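PDB 4UWM: 3,6-diketocamphane 1,6-monooxygenase from Pseudomonas putida, which catalyses the Baeyer-Villiger oxidation of a bornane dione to a lactone, using FMNH2 and O2, in the bacterial breakdown of (-)-camphor. Local coordinates for residues 10-15 with 50-55; 143-148 with 163-168; 204-209 with 230-235. One frame throughout, in Å; residues are numbered along the deposited sequence. Where two conformers were deposited one is given.

Contact 1: residues 10-15 with 50-55; sequences HPYMRP and IWENIP. With FMN (flavin mononucleotide), chain C.
Pro15 and Arg14 lie on one face of the Trp51 indole, with the carbonyl carbon of Tyr12 at its edge. The setting is the TIM barrel of the bacterial luciferase family, in which the loops following parallel strands 4-9 and 40-43 meet beside the flavin. Pro15 CD sits 3.6 Å from the centroid of the six-membered ring of Trp51, and Arg14 CA approaches the same face nearer the rim, both as CH-pi contacts. The Tyr12 ring takes Glu52 OE2 at its edge, near its plane, and its hydroxyl stands over the centre of the His10 imidazole. A cis peptide joins His10 to Pro11, and beyond it Met13 N donates an almost straight bond (170°) to Trp51 O at 3.0 Å. A water bridge supplements this backbone pairing by linking Tyr12 OH with Glu52 OE2, which also binds Tyr284. The Trp51 ring further stacks on Tyr284, while its NE1 bonds to Gln182 of the second subunit. Were the indole of Trp51 replaced by an alanine, Pro15 and Arg14 would probably lose the face they rest on and Gln182 of the second subunit its N-H donor. At the flavin end, His10 NE2 donates to FMN N5 at 2.8 Å, its other nitrogen being held by Glu347. Asn53 places its amide between the backbone N and carbonyl carbon (chi1 62°), which brings it across Pro11 and Met13; ND2 bonds to Thr22, whereas the buried OD1 has no hydrogen-bond partner in the model, and its nearest neighbours across the contact are carbons, with Pro11 CG 3.1 Å from Asn53 OD1 and Met13 CG 3.4 Å from it.

Contact 2: residues 143-148 with 163-168; sequences VRESLF and GKYWDA
Glu145 on helix 139-155 faces the turn of Gly163 to Trp166, which joins strands 159-162 and 167-170 into a beta hairpin. The CA atoms of Glu145 and Gly163 are 7.4 Å apart, so the backbones do not meet and a side chain must span the interval. Within the turn, Lys164 and Tyr165 occupy the corners and Gly163 N bonds to Trp166 O, yet the amides of Tyr165 and Trp166, and less directly that of Lys164, turn toward the Glu145 carboxylate. The chain of Glu145 is fully stretched, CG lying opposite the backbone N (chi1 -174°), and this carries the oxygens to the turn. Glu145 OE2 accepts from Trp166 N at 2.9 Å (160°) and from Tyr165 N at 3.1 Å, both on its syn side and somewhat out of the carboxylate plane. OE1 adds weak bonds from Lys164 N and Tyr165 N. With Glu145 placed as it is, a beta carbon on Gly163 would probably collide with Glu145 OE2. The Trp166 indole stands nearly perpendicular to the carboxylate (88°), and its CZ3 rests 3.7 Å from Ser146 CB. Pro85 and the edge-to-face ring of His84 also meet that indole. Tyr165 OH turns elsewhere, to the backbone N of Asn138, and Asp167 next to the turn forms a salt bridge with Lys137 of the second subunit. One carboxylate thus takes sound bonds from two successive amides, Tyr165 N and Trp166 N, and a weak one from Lys164 N, and their converging dipoles would probably favour the ionised form of Glu145.

Contact 3: residues 204-209 with 230-235; sequences SYNSPS and LKRHWE. With FMN (flavin mononucleotide), chain C.
Phosphate oxygen O2P of FMN is gripped by Ser204 N, Ser204 OG and Ser207 OG, and the loop that supplies them is held from behind by helix 227-244. His233 is the second-shell residue: its NE2 donates to Ser204 O at 2.7 Å, with the acceptor close to the imidazole plane, while Ser222 bonds to ND1 and so helps fix the ring's rotation. Beside it, Arg232 lays its aliphatic part over the Tyr205 ring, CG standing 3.7 Å from the centroid of that ring in a CH-pi contact. Arg232 NE then reaches Asn206 OD1 at 2.8 Å, nearly along the amide C=O axis, the amide and guanidinium planes being almost perpendicular (87°). Asn206 was modelled in two conformers, so this bond holds for one of them. Ser207 is also the N-cap of helix 208-216, its OG bonding to Met210 N, and Ser209 follows with N and OG both on FMN O1P, the latter at 2.7 Å. The phosphate-binding groups described here are neutral hydroxyls and amides, from the loop and from the start of helix 208-216, whose dipole would probably help to stabilise the phosphate charge.

The chemistry of the three contacts differs with their place in the fold. Contact 1 is buried and joins two loops at strand ends of the barrel, combining aromatic surfaces, bridging water and one direct backbone bond; contact 3, partly buried, sets a helix against a loop and the start of another helix. Both touch FMN, contact 1 at the isoalloxazine and contact 3 at the phosphate, though their centres are 27 Å apart. Contact 2 lies at the surface away from the flavin, where a helix meets a hairpin through one carboxylate. Contacts 1 and 2 both reach the second subunit, whereas no other protein chain of the assembly touches contact 3.

Contact 1: residues 10-15 with 50-55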
loop_
_atom_site.group_PDB
_atom_site.type_symbol
_atom_site.label_atom_id
_atom_site.label_comp_id
_atom_site.label_asym_id
_atom_site.label_seq_id
_atom_site.Cartn_x
_atom_site.Cartn_y
_atom_site.Cartn_z
ATOM N N HIS A 10 5.236 -4.909 15.406
ATOM C CA HIS A 10 3.804 -4.801 15.663
ATOM C C HIS A 10 3.049 -3.572 15.153
ATOM O O HIS A 10 1.939 -3.727 14.637
ATOM C CB HIS A 10 3.430 -5.132 17.105
ATOM C CG HIS A 10 3.246 -6.588 17.325
ATOM N ND1 HIS A 10 4.247 -7.399 17.810
ATOM C CD2 HIS A 10 2.194 -7.400 17.064
ATOM C CE1 HIS A 10 3.812 -8.645 17.861
ATOM N NE2 HIS A 10 2.571 -8.672 17.414
ATOM N N PRO A 11 3.582 -2.366 15.330
ATOM C CA PRO A 11 4.733 -2.070 16.180
ATOM C C PRO A 11 4.264 -1.809 17.614
ATOM O O PRO A 11 3.081 -2.022 17.923
ATOM C CB PRO A 11 5.259 -0.785 15.573
ATOM C CG PRO A 11 4.011 -0.086 15.143
ATOM C CD PRO A 11 3.112 -1.178 14.605
ATOM N N TYR A 12 5.178 -1.388 18.489
ATOM C CA TYR A 12 4.772 -0.830 19.782
ATOM C C TYR A 12 5.370 0.577 19.897
ATOM O O TYR A 12 6.453 0.761 20.471
ATOM C CB TYR A 12 5.239 -1.712 20.958
ATOM C CG TYR A 12 4.541 -3.061 21.022
ATOM C CD1 TYR A 12 3.183 -3.142 21.342
ATOM C CD2 TYR A 12 5.231 -4.247 20.765
ATOM C CE1 TYR A 12 2.529 -4.366 21.389
ATOM C CE2 TYR A 12 4.574 -5.480 20.815
ATOM C CZ TYR A 12 3.228 -5.523 21.136
ATOM O OH TYR A 12 2.541 -6.716 21.202
ATOM N N MET A 13 4.677 1.540 19.313
ATOM C CA MET A 13 5.135 2.925 19.275
ATOM C C MET A 13 4.519 3.661 20.450
ATOM O O MET A 13 3.309 3.559 20.673
ATOM C CB MET A 13 4.706 3.636 17.980
ATOM C CG MET A 13 5.232 3.077 16.658
ATOM S SD MET A 13 7.042 2.968 16.551
ATOM C CE MET A 13 7.519 4.677 16.473
ATOM N N ARG A 14 5.327 4.444 21.182
ATOM C CA ARG A 14 4.806 5.253 22.299
ATOM C C ARG A 14 3.636 6.116 21.863
ATOM O O ARG A 14 3.697 6.766 20.811
ATOM C CB ARG A 14 5.888 6.173 22.895
ATOM C CG ARG A 14 6.997 5.477 23.652
ATOM C CD ARG A 14 7.681 6.450 24.612
ATOM N NE ARG A 14 8.207 7.635 23.936
ATOM C CZ ARG A 14 9.385 7.691 23.313
ATOM N NH1 ARG A 14 10.168 6.624 23.269
ATOM N NH2 ARG A 14 9.776 8.819 22.718
ATOM N N PRO A 15 2.553 6.154 22.663
ATOM C CA PRO A 15 1.450 7.037 22.303
ATOM C C PRO A 15 1.924 8.470 22.084
ATOM O O PRO A 15 2.751 8.968 22.847
ATOM C CB PRO A 15 0.517 6.937 23.520
ATOM C CG PRO A 15 0.719 5.531 23.956
ATOM C CD PRO A 15 2.203 5.309 23.817
ATOM N N ILE A 50 -3.616 2.041 19.474
ATOM C CA ILE A 50 -2.692 3.181 19.618
ATOM C C ILE A 50 -1.229 2.796 19.485
ATOM O O ILE A 50 -0.518 3.376 18.672
ATOM C CB ILE A 50 -2.902 3.946 20.960
ATOM C CG1 ILE A 50 -4.331 4.485 21.062
ATOM C CG2 ILE A 50 -1.871 5.077 21.127
ATOM C CD1 ILE A 50 -4.655 5.606 20.107
ATOM N N TRP A 51 -0.774 1.861 20.317
ATOM C CA TRP A 51 0.600 1.393 20.263
ATOM C C TRP A 51 0.873 0.646 18.958
ATOM O O TRP A 51 1.934 0.832 18.348
ATOM C CB TRP A 51 0.931 0.471 21.445
ATOM C CG TRP A 51 1.082 1.124 22.803
ATOM C CD1 TRP A 51 0.084 1.458 23.665
ATOM C CD2 TRP A 51 2.321 1.456 23.471
ATOM N NE1 TRP A 51 0.618 1.981 24.831
ATOM C CE2 TRP A 51 1.985 1.993 24.736
ATOM C CE3 TRP A 51 3.668 1.339 23.130
ATOM C CZ2 TRP A 51 2.955 2.436 25.650
ATOM C CZ3 TRP A 51 4.647 1.786 24.049
ATOM C CH2 TRP A 51 4.275 2.330 25.283
ATOM N N GLU A 52 -0.085 -0.189 18.539
ATOM C CA GLU A 52 0.080 -0.984 17.329
ATOM C C GLU A 52 -0.580 -0.181 16.210
ATOM O O GLU A 52 -1.755 -0.355 15.913
ATOM C CB GLU A 52 -0.559 -2.367 17.498
ATOM C CG GLU A 52 -0.135 -3.104 18.779
ATOM C CD GLU A 52 -1.016 -2.837 19.998
ATOM O OE1 GLU A 52 -1.773 -1.850 20.019
ATOM O OE2 GLU A 52 -0.921 -3.622 20.982
ATOM N N ASN A 53 0.184 0.731 15.622
ATOM C CA ASN A 53 -0.421 1.822 14.853
ATOM C C ASN A 53 -0.145 1.761 13.345
ATOM O O ASN A 53 -0.012 2.799 12.703
ATOM C CB ASN A 53 0.004 3.184 15.454
ATOM C CG ASN A 53 1.500 3.412 15.389
ATOM O OD1 ASN A 53 2.252 2.499 15.088
ATOM N ND2 ASN A 53 1.942 4.654 15.643
ATOM N N ILE A 54 -0.054 0.552 12.782
ATOM C CA ILE A 54 0.125 0.425 11.337
ATOM C C ILE A 54 -1.101 -0.290 10.745
ATOM O O ILE A 54 -1.255 -1.493 10.954
ATOM C CB ILE A 54 1.472 -0.292 10.970
ATOM C CG1 ILE A 54 2.671 0.632 11.297
ATOM C CG2 ILE A 54 1.512 -0.710 9.490
ATOM C CD1 ILE A 54 4.033 -0.027 11.079
ATOM N N PRO A 55 -1.967 0.442 10.004
ATOM C CA PRO A 55 -3.160 -0.184 9.419
ATOM C C PRO A 55 -2.888 -0.794 8.046
ATOM O O PRO A 55 -3.762 -1.475 7.480
ATOM C CB PRO A 55 -4.146 0.996 9.274
ATOM C CG PRO A 55 -3.265 2.178 9.057
ATOM C CD PRO A 55 -2.007 1.919 9.880
HETATM N N1 FMN C . -1.913 -11.962 15.553
HETATM C C2 FMN C . -1.260 -11.733 14.376
HETATM O O2 FMN C . -1.798 -12.070 13.300
HETATM N N3 FMN C . -0.044 -11.159 14.319
HETATM C C4 FMN C . 0.614 -10.770 15.419
HETATM O O4 FMN C . 1.741 -10.245 15.308
HETATM C C4A FMN C . -0.024 -10.977 16.750
HETATM N N5 FMN C . 0.572 -10.606 17.905
HETATM C C5A FMN C . -0.024 -10.803 19.108
HETATM C C6 FMN C . 0.624 -10.411 20.281
HETATM C C7 FMN C . 0.026 -10.606 21.527
HETATM C C7M FMN C . 0.743 -10.175 22.782
HETATM C C8 FMN C . -1.322 -11.242 21.595
HETATM C C8M FMN C . -2.015 -11.476 22.909
HETATM C C9 FMN C . -1.970 -11.634 20.427
HETATM C C9A FMN C . -1.376 -11.444 19.180
HETATM N N10 FMN C . -2.030 -11.848 17.986
HETATM C C10 FMN C . -1.370 -11.618 16.750
HETATM C "C1'" FMN C . -3.370 -12.462 18.033
HETATM C "C2'" FMN C . -3.301 -13.981 17.992
HETATM O "O2'" FMN C . -2.423 -14.357 16.931
HETATM C "C3'" FMN C . -4.683 -14.583 17.752
HETATM O "O3'" FMN C . -5.274 -14.885 19.023
HETATM C "C4'" FMN C . -4.589 -15.831 16.870
HETATM O "O4'" FMN C . -4.446 -15.454 15.494
HETATM C "C5'" FMN C . -5.775 -16.775 17.028
HETATM O "O5'" FMN C . -5.358 -17.746 17.978
HETATM P P FMN C . -6.121 -19.129 18.239
HETATM O O1P FMN C . -6.619 -19.631 16.920
HETATM O O2P FMN C . -4.996 -19.941 18.807
HETATM O O3P FMN C . -7.199 -18.748 19.215
HETATM O O HOH W 1 -0.082 -2.390 13.449
HETATM O O HOH W 2 -0.106 -6.284 20.685
HETATM O O HOH W 3 1.561 5.237 19.192
#

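Contact 2: residues 143-148 with 163-168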
loop_
_atom_site.group_PDB
_atom_site.type_symbol
_atom_site.label_atom_id
_atom_site.label_comp_id
_atom_site.label_asym_id
_atom_site.label_seq_id
_atom_site.Cartn_x
_atom_site.Cartn_y
_atom_site.Cartn_z
ATOM N N VAL A 143 -12.502 -15.505 6.591
ATOM C CA VAL A 143 -11.114 -15.878 6.252
ATOM C C VAL A 143 -11.060 -16.987 5.213
ATOM O O VAL A 143 -10.293 -16.915 4.251
ATOM C CB VAL A 143 -10.258 -16.245 7.508
ATOM C CG1 VAL A 143 -8.909 -16.841 7.129
ATOM C CG2 VAL A 143 -10.079 -15.042 8.429
ATOM N N ARG A 144 -11.886 -18.022 5.396
ATOM C CA ARG A 144 -11.930 -19.163 4.477
ATOM C C ARG A 144 -12.350 -18.772 3.054
ATOM O O ARG A 144 -11.739 -19.191 2.086
ATOM C CB ARG A 144 -12.886 -20.231 5.030
ATOM C CG ARG A 144 -12.524 -21.660 4.674
ATOM C CD ARG A 144 -13.447 -22.644 5.384
ATOM N NE ARG A 144 -13.606 -22.341 6.808
ATOM C CZ ARG A 144 -14.760 -22.014 7.385
ATOM N NH1 ARG A 144 -15.877 -21.952 6.669
ATOM N NH2 ARG A 144 -14.799 -21.759 8.684
ATOM N N GLU A 145 -13.412 -17.984 2.941
ATOM C CA GLU A 145 -13.923 -17.584 1.629
ATOM C C GLU A 145 -12.913 -16.679 0.932
ATOM O O GLU A 145 -12.677 -16.818 -0.264
ATOM C CB GLU A 145 -15.296 -16.899 1.732
ATOM C CG GLU A 145 -15.953 -16.580 0.381
ATOM C CD GLU A 145 -17.313 -15.922 0.527
ATOM O OE1 GLU A 145 -18.098 -16.342 1.385
ATOM O OE2 GLU A 145 -17.617 -14.975 -0.206
ATOM N N SER A 146 -12.308 -15.757 1.685
ATOM C CA SER A 146 -11.307 -14.873 1.072
ATOM C C SER A 146 -10.148 -15.688 0.514
ATOM O O SER A 146 -9.744 -15.518 -0.631
ATOM C CB SER A 146 -10.791 -13.815 2.065
ATOM O OG SER A 146 -9.590 -13.252 1.540
ATOM N N LEU A 147 -9.609 -16.592 1.320
ATOM C CA LEU A 147 -8.466 -17.387 0.881
ATOM C C LEU A 147 -8.842 -18.248 -0.337
ATOM O O LEU A 147 -8.064 -18.375 -1.278
ATOM C CB LEU A 147 -7.983 -18.280 2.030
ATOM C CG LEU A 147 -6.834 -19.249 1.753
ATOM C CD1 LEU A 147 -5.581 -18.517 1.276
ATOM C CD2 LEU A 147 -6.559 -20.027 3.024
ATOM N N PHE A 148 -10.042 -18.820 -0.304
ATOM C CA PHE A 148 -10.567 -19.598 -1.449
ATOM C C PHE A 148 -10.484 -18.761 -2.721
ATOM O O PHE A 148 -9.923 -19.213 -3.717
ATOM C CB PHE A 148 -12.003 -20.049 -1.176
ATOM C CG PHE A 148 -12.687 -20.691 -2.367
ATOM C CD1 PHE A 148 -12.438 -22.016 -2.704
ATOM C CD2 PHE A 148 -13.583 -19.962 -3.139
ATOM C CE1 PHE A 148 -13.072 -22.610 -3.784
ATOM C CE2 PHE A 148 -14.220 -20.548 -4.232
ATOM C CZ PHE A 148 -13.966 -21.878 -4.548
ATOM N N GLY A 163 -20.265 -15.507 -3.451
ATOM C CA GLY A 163 -20.107 -16.086 -2.136
ATOM C C GLY A 163 -21.042 -15.495 -1.117
ATOM O O GLY A 163 -21.866 -14.631 -1.438
ATOM N N LYS A 164 -20.896 -15.936 0.127
ATOM C CA LYS A 164 -21.684 -15.398 1.227
ATOM C C LYS A 164 -21.240 -13.975 1.567
ATOM O O LYS A 164 -22.050 -13.125 1.992
ATOM C CB LYS A 164 -21.571 -16.297 2.466
ATOM C CG LYS A 164 -22.701 -16.093 3.463
ATOM C CD LYS A 164 -22.395 -16.691 4.825
ATOM C CE LYS A 164 -23.446 -16.256 5.830
ATOM N NZ LYS A 164 -23.176 -16.840 7.170
ATOM N N TYR A 165 -19.952 -13.710 1.375
ATOM C CA TYR A 165 -19.380 -12.440 1.809
ATOM C C TYR A 165 -18.896 -11.552 0.668
ATOM O O TYR A 165 -18.938 -10.316 0.777
ATOM C CB TYR A 165 -18.251 -12.706 2.813
ATOM C CG TYR A 165 -18.736 -13.412 4.066
ATOM C CD1 TYR A 165 -19.541 -12.740 4.984
ATOM C CD2 TYR A 165 -18.390 -14.739 4.332
ATOM C CE1 TYR A 165 -20.001 -13.374 6.126
ATOM C CE2 TYR A 165 -18.854 -15.386 5.481
ATOM C CZ TYR A 165 -19.653 -14.684 6.370
ATOM O OH TYR A 165 -20.134 -15.260 7.527
ATOM N N TRP A 166 -18.418 -12.163 -0.410
ATOM C CA TRP A 166 -17.985 -11.381 -1.570
ATOM C C TRP A 166 -18.394 -11.990 -2.900
ATOM O O TRP A 166 -18.522 -13.203 -3.020
ATOM C CB TRP A 166 -16.457 -11.257 -1.614
ATOM C CG TRP A 166 -15.858 -10.581 -0.430
ATOM C CD1 TRP A 166 -15.767 -9.242 -0.203
ATOM C CD2 TRP A 166 -15.250 -11.225 0.701
ATOM N NE1 TRP A 166 -15.133 -9.006 0.989
ATOM C CE2 TRP A 166 -14.792 -10.201 1.563
ATOM C CE3 TRP A 166 -15.028 -12.563 1.055
ATOM C CZ2 TRP A 166 -14.138 -10.464 2.770
ATOM C CZ3 TRP A 166 -14.360 -12.830 2.281
ATOM C CH2 TRP A 166 -13.931 -11.776 3.113
ATOM N N ASP A 167 -18.515 -11.133 -3.908
ATOM C CA ASP A 167 -18.469 -11.587 -5.299
ATOM C C ASP A 167 -17.081 -11.291 -5.867
ATOM O O ASP A 167 -16.539 -10.207 -5.654
ATOM C CB ASP A 167 -19.528 -10.859 -6.125
ATOM C CG ASP A 167 -20.928 -11.169 -5.660
ATOM O OD1 ASP A 167 -21.172 -12.304 -5.217
ATOM O OD2 ASP A 167 -21.771 -10.265 -5.704
ATOM N N ALA A 168 -16.512 -12.242 -6.594
ATOM C CA ALA A 168 -15.191 -12.069 -7.173
ATOM C C ALA A 168 -14.998 -13.033 -8.322
ATOM O O ALA A 168 -15.721 -14.008 -8.443
ATOM C CB ALA A 168 -14.128 -12.318 -6.105
#

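Contact 3: residues 204-209 with 230-235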
loop_
_atom_site.group_PDB
_atom_site.type_symbol
_atom_site.label_atom_id
_atom_site.label_comp_id
_atom_site.label_asym_id
_atom_site.label_seq_id
_atom_site.Cartn_x
_atom_site.Cartn_y
_atom_site.Cartn_z
ATOM N N SER A 204 -3.788 -19.108 21.674
ATOM C CA SER A 204 -4.421 -19.969 22.673
ATOM C C SER A 204 -3.733 -21.336 22.798
ATOM O O SER A 204 -3.003 -21.758 21.894
ATOM C CB SER A 204 -5.925 -20.096 22.416
ATOM O OG SER A 204 -6.185 -20.881 21.269
ATOM N N TYR A 205 -3.944 -21.989 23.945
ATOM C CA TYR A 205 -3.288 -23.254 24.290
ATOM C C TYR A 205 -3.598 -24.351 23.270
ATOM O O TYR A 205 -2.686 -24.904 22.636
ATOM C CB TYR A 205 -3.697 -23.687 25.707
ATOM C CG TYR A 205 -2.991 -24.930 26.196
ATOM C CD1 TYR A 205 -1.650 -24.885 26.578
ATOM C CD2 TYR A 205 -3.660 -26.154 26.270
ATOM C CE1 TYR A 205 -0.993 -26.020 27.020
ATOM C CE2 TYR A 205 -3.010 -27.296 26.712
ATOM C CZ TYR A 205 -1.677 -27.222 27.085
ATOM O OH TYR A 205 -1.020 -28.345 27.526
ATOM N N ASN A 206 -4.889 -24.655 23.131
ATOM C CA ASN A 206 -5.374 -25.574 22.105
ATOM C C ASN A 206 -5.776 -24.768 20.876
ATOM O O ASN A 206 -6.944 -24.431 20.701
ATOM C CB ASN A 206 -6.561 -26.398 22.622
ATOM C CG ASN A 206 -6.196 -27.297 23.790
ATOM O OD1 ASN A 206 -5.175 -27.985 23.773
ATOM N ND2 ASN A 206 -7.043 -27.303 24.810
ATOM N N SER A 207 -4.794 -24.459 20.034
ATOM C CA SER A 207 -4.952 -23.485 18.945
ATOM C C SER A 207 -5.614 -23.984 17.643
ATOM O O SER A 207 -5.018 -24.785 16.897
ATOM C CB SER A 207 -3.591 -22.854 18.640
ATOM O OG SER A 207 -3.701 -21.811 17.682
ATOM N N PRO A 208 -6.834 -23.482 17.347
ATOM C CA PRO A 208 -7.495 -23.761 16.068
ATOM C C PRO A 208 -6.668 -23.272 14.882
ATOM O O PRO A 208 -6.688 -23.898 13.813
ATOM C CB PRO A 208 -8.801 -22.962 16.166
ATOM C CG PRO A 208 -9.048 -22.815 17.626
ATOM C CD PRO A 208 -7.677 -22.635 18.213
ATOM N N SER A 209 -5.943 -22.165 15.078
ATOM C CA SER A 209 -5.022 -21.641 14.064
ATOM C C SER A 209 -3.878 -22.614 13.798
ATOM O O SER A 209 -3.501 -22.828 12.648
ATOM C CB SER A 209 -4.485 -20.265 14.469
ATOM O OG SER A 209 -5.554 -19.329 14.509
ATOM N N LEU A 230 3.793 -23.768 24.167
ATOM C CA LEU A 230 4.679 -23.918 23.027
ATOM C C LEU A 230 4.674 -25.366 22.539
ATOM O O LEU A 230 4.590 -25.640 21.336
ATOM C CB LEU A 230 6.099 -23.421 23.339
ATOM C CG LEU A 230 7.038 -23.336 22.124
ATOM C CD1 LEU A 230 6.466 -22.438 21.027
ATOM C CD2 LEU A 230 8.437 -22.877 22.513
ATOM N N LYS A 231 4.730 -26.298 23.484
ATOM C CA LYS A 231 4.683 -27.710 23.137
ATOM C C LYS A 231 3.306 -28.103 22.605
ATOM O O LYS A 231 3.215 -28.798 21.597
ATOM C CB LYS A 231 5.114 -28.575 24.326
ATOM C CG LYS A 231 6.614 -28.514 24.597
ATOM C CD LYS A 231 7.054 -29.573 25.604
ATOM C CE LYS A 231 6.581 -29.241 27.008
ATOM N NZ LYS A 231 6.567 -30.453 27.870
ATOM N N ARG A 232 2.239 -27.637 23.259
ATOM C CA ARG A 232 0.874 -27.889 22.766
ATOM C C ARG A 232 0.664 -27.382 21.327
ATOM O O ARG A 232 0.011 -28.039 20.511
ATOM C CB ARG A 232 -0.171 -27.285 23.713
ATOM C CG ARG A 232 -1.613 -27.702 23.430
ATOM C CD ARG A 232 -1.816 -29.209 23.529
ATOM N NE ARG A 232 -3.099 -29.610 22.970
ATOM C CZ ARG A 232 -3.343 -30.786 22.404
ATOM N NH1 ARG A 232 -2.390 -31.709 22.309
ATOM N NH2 ARG A 232 -4.543 -31.032 21.914
ATOM N N HIS A 233 1.220 -26.211 21.021
ATOM C CA HIS A 233 1.154 -25.650 19.668
ATOM C C HIS A 233 1.735 -26.618 18.652
ATOM O O HIS A 233 1.087 -26.916 17.643
ATOM C CB HIS A 233 1.867 -24.287 19.598
ATOM C CG HIS A 233 1.005 -23.134 20.008
ATOM N ND1 HIS A 233 1.277 -21.834 19.643
ATOM C CD2 HIS A 233 -0.138 -23.091 20.738
ATOM C CE1 HIS A 233 0.347 -21.040 20.141
ATOM N NE2 HIS A 233 -0.525 -21.778 20.807
ATOM N N TRP A 234 2.940 -27.121 18.922
ATOM C CA TRP A 234 3.568 -28.056 17.994
ATOM C C TRP A 234 2.834 -29.410 17.909
ATOM O O TRP A 234 2.731 -29.970 16.820
ATOM C CB TRP A 234 5.071 -28.223 18.241
ATOM C CG TRP A 234 5.685 -28.956 17.105
ATOM C CD1 TRP A 234 6.034 -30.268 17.077
ATOM C CD2 TRP A 234 5.945 -28.442 15.795
ATOM N NE1 TRP A 234 6.530 -30.600 15.846
ATOM C CE2 TRP A 234 6.484 -29.500 15.034
ATOM C CE3 TRP A 234 5.789 -27.185 15.191
ATOM C CZ2 TRP A 234 6.868 -29.347 13.698
ATOM C CZ3 TRP A 234 6.177 -27.031 13.869
ATOM C CH2 TRP A 234 6.704 -28.109 13.133
ATOM N N GLU A 235 2.326 -29.904 19.045
ATOM C CA GLU A 235 1.469 -31.096 19.069
ATOM C C GLU A 235 0.298 -30.945 18.098
ATOM O O GLU A 235 0.115 -31.778 17.210
ATOM C CB GLU A 235 0.903 -31.350 20.474
ATOM C CG GLU A 235 1.872 -31.949 21.479
ATOM C CD GLU A 235 1.241 -32.164 22.843
ATOM O OE1 GLU A 235 0.028 -31.927 22.998
ATOM O OE2 GLU A 235 1.962 -32.572 23.769
HETATM N N1 FMN C . -1.913 -11.962 15.553
HETATM C C2 FMN C . -1.260 -11.733 14.376
HETATM O O2 FMN C . -1.798 -12.070 13.300
HETATM N N3 FMN C . -0.044 -11.159 14.319
HETATM C C4 FMN C . 0.614 -10.770 15.419
HETATM O O4 FMN C . 1.741 -10.245 15.308
HETATM C C4A FMN C . -0.024 -10.977 16.750
HETATM N N5 FMN C . 0.572 -10.606 17.905
HETATM C C5A FMN C . -0.024 -10.803 19.108
HETATM C C6 FMN C . 0.624 -10.411 20.281
HETATM C C7 FMN C . 0.026 -10.606 21.527
HETATM C C7M FMN C . 0.743 -10.175 22.782
HETATM C C8 FMN C . -1.322 -11.242 21.595
HETATM C C8M FMN C . -2.015 -11.476 22.909
HETATM C C9 FMN C . -1.970 -11.634 20.427
HETATM C C9A FMN C . -1.376 -11.444 19.180
HETATM N N10 FMN C . -2.030 -11.848 17.986
HETATM C C10 FMN C . -1.370 -11.618 16.750
HETATM C "C1'" FMN C . -3.370 -12.462 18.033
HETATM C "C2'" FMN C . -3.301 -13.981 17.992
HETATM O "O2'" FMN C . -2.423 -14.357 16.931
HETATM C "C3'" FMN C . -4.683 -14.583 17.752
HETATM O "O3'" FMN C . -5.274 -14.885 19.023
HETATM C "C4'" FMN C . -4.589 -15.831 16.870
HETATM O "O4'" FMN C . -4.446 -15.454 15.494
HETATM C "C5'" FMN C . -5.775 -16.775 17.028
HETATM O "O5'" FMN C . -5.358 -17.746 17.978
HETATM P P FMN C . -6.121 -19.129 18.239
HETATM O O1P FMN C . -6.619 -19.631 16.920
HETATM O O2P FMN C . -4.996 -19.941 18.807
HETATM O O3P FMN C . -7.199 -18.748 19.215
#